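HupZ (Streptococcus sp. 'group A', PDB 5ESC) degrades heme in vitro, as a dimeric split-barrel enzyme of the pyridoxamine 5'-phosphate oxidase family. Local coordinates at residues Glu82-Glu86 and Gly87-Glu91. Residues are numbered along the deposited sequence; the frame is centred on the assembly and turned at random. Where two conformers were deposited one is given.
Sequences EIQTE and GAYYE
Tyr-90 lays its ring beneath the backbone of the turn that precedes its own helix: Thr-85 O stands over one face, offset toward the rim, 3.5 Å from Tyr-90 CD2. Tyr-90 CB meets the next residue of the turn, 3.7 Å from Glu-86 N. With CG anti to the backbone N (chi1 178°), the Tyr-90 ring reaches back under the turn, and its hydroxyl goes on to a hydrogen bond with Pro-104 O. Tyr-89 is approached differently, at its edge: Gln-84 OE1 lies in the ring plane, 3.7 Å from Tyr-89 CD2, with the amide and ring planes 62° apart.

No direct hydrogen bond links the two segments; a water does so instead. This water donates to Gln-84 OE1 at 2.7 Å and to Glu-86 O at 2.8 Å. Tyr-90 N, an amide of the first helical turn, donates to the same water at 3.0 Å. At the other end of the amide, Gln-84 NE2 donates almost straight to Glu-82 OE2 at 3.1 Å; OE2 lies close to the amide plane but is met from above its carboxylate plane. Together the two bonds set which end of the amide is oxygen and which nitrogen. Glu-82 OE1 in turn bonds His-111 NE2 on strand 106-117, while Trp-37 meets Tyr-89 edge-to-face. Gly-87 occupies the N-cap position, and its carbonyl accepts from Glu-91 N. The arrangement is a strand-to-helix connection at the surface of the split barrel, leading from strand 73-84 into helix 88-97, with one water bridging strand end, turn and first helical turn.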
ATOM      1  N   GLU A  82     -10.803  11.897   7.321  1.00 11.71           N
ATOM      2  CA  GLU A  82     -10.852  12.650   8.554  1.00 13.44           C
ATOM      3  C   GLU A  82     -10.920  11.641   9.657  1.00 12.99           C
ATOM      4  O   GLU A  82     -11.315  10.498   9.431  1.00 12.65           O
ATOM      5  CB  GLU A  82     -12.112  13.553   8.657  1.00 15.64           C
ATOM      6  CG  GLU A  82     -13.407  13.002   8.119  1.00 19.74           C
ATOM      7  CD  GLU A  82     -14.634  13.909   8.388  1.00 23.81           C
ATOM      8  OE1 GLU A  82     -15.620  13.810   7.591  1.00 21.87           O
ATOM      9  OE2 GLU A  82     -14.605  14.725   9.396  1.00 22.04           O
ATOM     10  N   ILE A  83     -10.595  12.086  10.850  1.00 12.83           N
ATOM     11  CA  ILE A  83     -10.626  11.252  12.036  1.00 13.28           C
ATOM     12  C   ILE A  83     -11.685  11.889  12.959  1.00 13.55           C
ATOM     13  O   ILE A  83     -11.697  13.111  13.094  1.00 14.32           O
ATOM     14  CB  ILE A  83      -9.263  11.250  12.748  1.00 13.16           C
ATOM     15  CG1 ILE A  83      -8.202  10.700  11.853  1.00 13.26           C
ATOM     16  CG2 ILE A  83      -9.322  10.470  14.066  1.00 14.02           C
ATOM     17  CD1 ILE A  83      -8.268   9.178  11.601  1.00 15.15           C
ATOM     18  N   GLN A  84     -12.598  11.092  13.541  1.00 12.51           N
ATOM     19  CA  GLN A  84     -13.584  11.561  14.451  1.00 12.49           C
ATOM     20  C   GLN A  84     -13.490  10.720  15.750  1.00 14.88           C
ATOM     21  O   GLN A  84     -13.180   9.510  15.723  1.00 12.36           O
ATOM     22  CB  GLN A  84     -14.993  11.607  13.904  1.00 12.66           C
ATOM     23  CG  GLN A  84     -15.166  12.627  12.744  1.00 14.22           C
ATOM     24  CD  GLN A  84     -16.564  12.690  12.213  1.00 16.80           C
ATOM     25  OE1 GLN A  84     -17.434  12.058  12.747  1.00 18.59           O
ATOM     26  NE2 GLN A  84     -16.773  13.409  11.140  1.00 19.12           N
ATOM     27  N   THR A  85     -13.792  11.361  16.852  1.00 15.85           N
ATOM     28  CA  THR A  85     -13.748  10.658  18.148  1.00 16.78           C
ATOM     29  C   THR A  85     -15.108  10.657  18.883  1.00 18.31           C
ATOM     30  O   THR A  85     -15.214  10.195  20.012  1.00 19.99           O
ATOM     31  CB  THR A  85     -12.662  11.280  18.998  1.00 17.61           C
ATOM     32  OG1 THR A  85     -12.944  12.671  19.175  1.00 18.57           O
ATOM     33  CG2 THR A  85     -11.229  11.090  18.391  1.00 17.35           C
ATOM     34  N   GLU A  86     -16.161  11.124  18.238  1.00 17.85           N
ATOM     35  CA  GLU A  86     -17.476  11.152  18.821  0.50 17.65           C
ATOM     36  C   GLU A  86     -18.440  11.237  17.660  1.00 18.36           C
ATOM     37  O   GLU A  86     -18.031  11.654  16.563  1.00 17.94           O
ATOM     38  CB  GLU A  86     -17.605  12.370  19.798  0.50 20.09           C
ATOM     39  CG  GLU A  86     -16.784  13.620  19.381  0.50 20.55           C
ATOM     40  CD  GLU A  86     -17.058  14.872  20.206  0.50 24.40           C
ATOM     41  OE1 GLU A  86     -16.667  14.912  21.388  0.50 27.84           O
ATOM     42  OE2 GLU A  86     -17.608  15.854  19.666  0.50 26.00           O
ATOM     43  N   GLY A  87     -19.709  10.897  17.892  1.00 17.39           N
ATOM     44  CA  GLY A  87     -20.756  11.033  16.847  1.00 17.15           C
ATOM     45  C   GLY A  87     -21.072   9.674  16.268  1.00 16.96           C
ATOM     46  O   GLY A  87     -20.550   8.634  16.699  1.00 17.05           O
ATOM     47  N   ALA A  88     -21.964   9.635  15.311  1.00 16.30           N
ATOM     48  CA  ALA A  88     -22.510   8.368  14.797  1.00 16.16           C
ATOM     49  C   ALA A  88     -21.535   7.438  14.161  1.00 15.01           C
ATOM     50  O   ALA A  88     -21.734   6.234  14.214  1.00 13.04           O
ATOM     51  CB  ALA A  88     -23.638   8.704  13.804  1.00 19.44           C
ATOM     52  N   TYR A  89     -20.476   7.965  13.449  1.00 12.20           N
ATOM     53  CA  TYR A  89     -19.556   7.089  12.852  1.00 11.47           C
ATOM     54  C   TYR A  89     -18.759   6.386  13.988  1.00 11.67           C
ATOM     55  O   TYR A  89     -18.503   5.182  13.949  1.00 11.26           O
ATOM     56  CB  TYR A  89     -18.595   7.790  11.975  1.00 13.59           C
ATOM     57  CG  TYR A  89     -19.125   8.307  10.683  1.00 13.32           C
ATOM     58  CD1 TYR A  89     -19.588   7.445   9.727  1.00 15.33           C
ATOM     59  CD2 TYR A  89     -19.077   9.698  10.411  1.00 17.67           C
ATOM     60  CE1 TYR A  89     -19.970   7.966   8.429  1.00 16.77           C
ATOM     61  CE2 TYR A  89     -19.453  10.209   9.159  1.00 21.48           C
ATOM     62  CZ  TYR A  89     -19.938   9.327   8.190  1.00 20.60           C
ATOM     63  OH  TYR A  89     -20.338   9.926   7.010  1.00 24.87           O
ATOM     64  N   TYR A  90     -18.327   7.139  14.937  1.00 11.24           N
ATOM     65  CA  TYR A  90     -17.550   6.625  16.046  1.00 12.25           C
ATOM     66  C   TYR A  90     -18.333   5.598  16.866  1.00 13.57           C
ATOM     67  O   TYR A  90     -17.813   4.586  17.220  1.00 13.93           O
ATOM     68  CB  TYR A  90     -17.028   7.786  16.923  1.00 12.29           C
ATOM     69  CG  TYR A  90     -16.264   7.248  18.101  1.00 13.98           C
ATOM     70  CD1 TYR A  90     -15.023   6.690  17.907  1.00 13.32           C
ATOM     71  CD2 TYR A  90     -16.847   7.165  19.363  1.00 15.47           C
ATOM     72  CE1 TYR A  90     -14.287   6.149  18.956  1.00 14.01           C
ATOM     73  CE2 TYR A  90     -16.109   6.637  20.439  1.00 19.15           C
ATOM     74  CZ  TYR A  90     -14.853   6.066  20.186  1.00 17.72           C
ATOM     75  OH  TYR A  90     -14.083   5.507  21.161  1.00 18.82           O
ATOM     76  N   GLU A  91     -19.586   5.901  17.207  1.00 15.80           N
ATOM     77  CA  GLU A  91     -20.437   4.948  17.945  1.00 16.74           C
ATOM     78  C   GLU A  91     -20.670   3.646  17.186  1.00 16.11           C
ATOM     79  O   GLU A  91     -20.584   2.559  17.769  1.00 14.60           O
ATOM     80  CB  GLU A  91     -21.780   5.609  18.393  1.00 19.49           C
ATOM     81  CG  GLU A  91     -21.597   6.785  19.348  1.00 23.59           C
ATOM     82  CD  GLU A  91     -20.918   6.413  20.674  1.00 30.81           C
ATOM     83  OE1 GLU A  91     -21.338   5.364  21.254  1.00 40.28           O
ATOM     84  OE2 GLU A  91     -19.951   7.129  21.138  1.00 28.14           O
TER
HETATM   85  O   HOH W   1     -18.410  10.091  14.322  1.00 18.06           O